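Local coordinates for protein intimin (Escherichia coli, PDB 1F00) that probably mediates intimate attachment of enteropathogenic bacteria to host cells, binding the bacterially delivered receptor Tir through its C-terminal lectin-like domain, at residues S2-K7 with T24-K29. Sequence-based numbering, arbitrary orientation.
Sequences SITEIK and TVKVMK
S2 and M28 pair their backbones at one end of this antiparallel strand pair, and K7 and T24 do so at the other. Each pair is joined by two hydrogen bonds. M28 N reaches S2 O at 2.8 Å, and the return bond from S2 N to M28 O is more bent. At the far end K7 N to T24 O is nearly straight, with 174° at the hydrogen.

The middle is irregular. T4 N donates to K26 O at 2.9 Å, while K26 N donates to E5 O, one residue on, at 3.1 Å. T4 and E5 thus both face K26, a beta bulge. T4 leaves the extended conformation, its psi falling to -4°, as at the first position of a classic bulge.

The aliphatic contacts lie on the face of I3, I6, V25 and V27. I6 CG1 lies alongside V25 CG1 at 3.7 Å, both side chains pointing the same way. A chi1 of -178° swings CG1 away from the I6 backbone N and makes it the branch nearest V25. I3 CG1 meets V27 CG2 more loosely, at 4.1 Å.

The other face carries E5, K26 and M28. T4, turned off that face by the bulge, crosses M28 at about a right angle, with T4 OG1 3.3 Å from M28 CG. E5 and K26 run side by side, touching through CB to CB at 3.8 Å. The E5 chain bends at chi2, carrying its carboxylate to a long salt bridge with K7 of the same strand.

The contact lies in a bacterial Ig-like domain. I3 and I6 pack on V86 of strand 86-87. V25 and V27 pack on F41 and V39 of strand 38-43, in the facing sheet of the beta sandwich. Strand 60-66 continues the sheet beyond strand 21-29, where V25 bonds to A61.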
ATOM      1  N   SER A   2     -49.989   2.721  -3.427  1.00 28.03           N
ATOM      2  CA  SER A   2     -48.931   1.907  -4.018  1.00 28.32           C
ATOM      3  C   SER A   2     -47.570   2.591  -4.134  1.00 25.09           C
ATOM      4  O   SER A   2     -47.477   3.789  -4.405  1.00 26.39           O
ATOM      5  CB  SER A   2     -49.364   1.410  -5.398  1.00 28.54           C
ATOM      6  OG  SER A   2     -48.410   0.510  -5.930  1.00 27.14           O
ATOM      7  N   ILE A   3     -46.515   1.816  -3.920  1.00 24.89           N
ATOM      8  CA  ILE A   3     -45.154   2.328  -4.021  1.00 23.34           C
ATOM      9  C   ILE A   3     -44.807   2.363  -5.505  1.00 23.51           C
ATOM     10  O   ILE A   3     -44.810   1.332  -6.174  1.00 22.64           O
ATOM     11  CB  ILE A   3     -44.163   1.418  -3.260  1.00 23.52           C
ATOM     12  CG1 ILE A   3     -44.411   1.529  -1.755  1.00 24.67           C
ATOM     13  CG2 ILE A   3     -42.726   1.801  -3.587  1.00 23.01           C
ATOM     14  CD1 ILE A   3     -43.652   0.507  -0.929  1.00 25.27           C
ATOM     15  N   THR A   4     -44.523   3.554  -6.015  1.00 21.45           N
ATOM     16  CA  THR A   4     -44.200   3.714  -7.429  1.00 24.48           C
ATOM     17  C   THR A   4     -42.730   4.040  -7.664  1.00 24.07           C
ATOM     18  O   THR A   4     -42.280   4.144  -8.805  1.00 23.01           O
ATOM     19  CB  THR A   4     -45.052   4.819  -8.054  1.00 23.31           C
ATOM     20  OG1 THR A   4     -44.796   6.055  -7.377  1.00 25.99           O
ATOM     21  CG2 THR A   4     -46.532   4.472  -7.934  1.00 24.93           C
ATOM     22  N   GLU A   5     -41.988   4.202  -6.575  1.00 24.64           N
ATOM     23  CA  GLU A   5     -40.564   4.507  -6.648  1.00 26.98           C
ATOM     24  C   GLU A   5     -39.891   3.909  -5.423  1.00 26.35           C
ATOM     25  O   GLU A   5     -40.429   3.974  -4.315  1.00 26.98           O
ATOM     26  CB  GLU A   5     -40.327   6.028  -6.651  1.00 27.68           C
ATOM     27  CG  GLU A   5     -40.946   6.787  -7.820  1.00 31.15           C
ATOM     28  CD  GLU A   5     -40.051   6.836  -9.054  1.00 34.70           C
ATOM     29  OE1 GLU A   5     -40.542   7.269 -10.121  1.00 37.53           O
ATOM     30  OE2 GLU A   5     -38.862   6.455  -8.964  1.00 35.69           O
ATOM     31  N   ILE A   6     -38.722   3.314  -5.625  1.00 24.60           N
ATOM     32  CA  ILE A   6     -37.957   2.743  -4.527  1.00 25.02           C
ATOM     33  C   ILE A   6     -36.500   2.834  -4.962  1.00 25.08           C
ATOM     34  O   ILE A   6     -36.023   2.041  -5.774  1.00 23.97           O
ATOM     35  CB  ILE A   6     -38.390   1.281  -4.227  1.00 25.98           C
ATOM     36  CG1 ILE A   6     -37.600   0.743  -3.034  1.00 26.40           C
ATOM     37  CG2 ILE A   6     -38.216   0.408  -5.460  1.00 27.19           C
ATOM     38  CD1 ILE A   6     -38.209  -0.507  -2.414  1.00 29.93           C
ATOM     39  N   LYS A   7     -35.811   3.843  -4.433  1.00 25.36           N
ATOM     40  CA  LYS A   7     -34.425   4.112  -4.791  1.00 23.63           C
ATOM     41  C   LYS A   7     -33.444   4.028  -3.630  1.00 23.18           C
ATOM     42  O   LYS A   7     -33.829   4.122  -2.472  1.00 21.34           O
ATOM     43  CB  LYS A   7     -34.312   5.518  -5.387  1.00 25.40           C
ATOM     44  CG  LYS A   7     -35.275   5.837  -6.516  1.00 29.63           C
ATOM     45  CD  LYS A   7     -35.121   7.294  -6.931  1.00 33.00           C
ATOM     46  CE  LYS A   7     -36.027   7.651  -8.095  1.00 36.09           C
ATOM     47  NZ  LYS A   7     -35.920   9.098  -8.447  1.00 37.56           N
ATOM     48  N   THR A  24     -35.281   5.580  -0.478  1.00 25.62           N
ATOM     49  CA  THR A  24     -36.394   6.503  -0.554  1.00 26.49           C
ATOM     50  C   THR A  24     -37.514   5.902  -1.394  1.00 27.12           C
ATOM     51  O   THR A  24     -37.298   5.505  -2.538  1.00 28.54           O
ATOM     52  CB  THR A  24     -35.960   7.855  -1.168  1.00 26.42           C
ATOM     53  OG1 THR A  24     -34.872   8.403  -0.407  1.00 24.91           O
ATOM     54  CG2 THR A  24     -37.124   8.840  -1.151  1.00 28.64           C
ATOM     55  N   VAL A  25     -38.704   5.807  -0.809  1.00 27.73           N
ATOM     56  CA  VAL A  25     -39.854   5.274  -1.527  1.00 28.29           C
ATOM     57  C   VAL A  25     -40.894   6.369  -1.691  1.00 28.45           C
ATOM     58  O   VAL A  25     -40.916   7.344  -0.937  1.00 27.30           O
ATOM     59  CB  VAL A  25     -40.516   4.086  -0.784  1.00 28.88           C
ATOM     60  CG1 VAL A  25     -39.576   2.900  -0.747  1.00 29.01           C
ATOM     61  CG2 VAL A  25     -40.912   4.502   0.624  1.00 29.97           C
ATOM     62  N   LYS A  26     -41.748   6.214  -2.693  1.00 28.99           N
ATOM     63  CA  LYS A  26     -42.804   7.181  -2.936  1.00 27.62           C
ATOM     64  C   LYS A  26     -44.099   6.396  -3.067  1.00 28.79           C
ATOM     65  O   LYS A  26     -44.162   5.409  -3.801  1.00 27.25           O
ATOM     66  CB  LYS A  26     -42.526   7.970  -4.217  1.00 28.60           C
ATOM     67  CG  LYS A  26     -43.554   9.050  -4.507  1.00 29.84           C
ATOM     68  CD  LYS A  26     -43.185   9.866  -5.733  1.00 29.50           C
ATOM     69  CE  LYS A  26     -44.184  10.993  -5.953  1.00 31.18           C
ATOM     70  NZ  LYS A  26     -43.838  11.848  -7.120  1.00 32.49           N
ATOM     71  N   VAL A  27     -45.117   6.814  -2.321  1.00 29.14           N
ATOM     72  CA  VAL A  27     -46.416   6.157  -2.363  1.00 29.06           C
ATOM     73  C   VAL A  27     -47.369   7.055  -3.136  1.00 29.96           C
ATOM     74  O   VAL A  27     -47.484   8.248  -2.852  1.00 29.62           O
ATOM     75  CB  VAL A  27     -46.963   5.911  -0.944  1.00 29.62           C
ATOM     76  CG1 VAL A  27     -48.343   5.285  -1.015  1.00 29.43           C
ATOM     77  CG2 VAL A  27     -46.015   5.002  -0.180  1.00 26.57           C
ATOM     78  N   MET A  28     -48.046   6.479  -4.119  1.00 29.50           N
ATOM     79  CA  MET A  28     -48.965   7.242  -4.947  1.00 30.46           C
ATOM     80  C   MET A  28     -50.318   6.579  -5.136  1.00 29.90           C
ATOM     81  O   MET A  28     -50.486   5.376  -4.921  1.00 28.07           O
ATOM     82  CB  MET A  28     -48.351   7.475  -6.329  1.00 32.98           C
ATOM     83  CG  MET A  28     -47.060   8.268  -6.331  1.00 35.84           C
ATOM     84  SD  MET A  28     -47.350  10.013  -6.040  1.00 41.37           S
ATOM     85  CE  MET A  28     -47.658  10.588  -7.719  1.00 38.30           C
ATOM     86  N   LYS A  29     -51.277   7.400  -5.540  1.00 30.74           N
ATOM     87  CA  LYS A  29     -52.626   6.962  -5.838  1.00 31.78           C
ATOM     88  C   LYS A  29     -52.913   7.716  -7.123  1.00 32.23           C
ATOM     89  O   LYS A  29     -53.513   8.792  -7.111  1.00 32.59           O
ATOM     90  CB  LYS A  29     -53.602   7.391  -4.746  1.00 33.36           C
ATOM     91  CG  LYS A  29     -54.997   6.826  -4.947  1.00 37.24           C
ATOM     92  CD  LYS A  29     -55.955   7.294  -3.865  1.00 39.51           C
ATOM     93  CE  LYS A  29     -57.339   6.704  -4.079  1.00 41.17           C
ATOM     94  NZ  LYS A  29     -57.854   7.034  -5.436  1.00 43.11           N
TER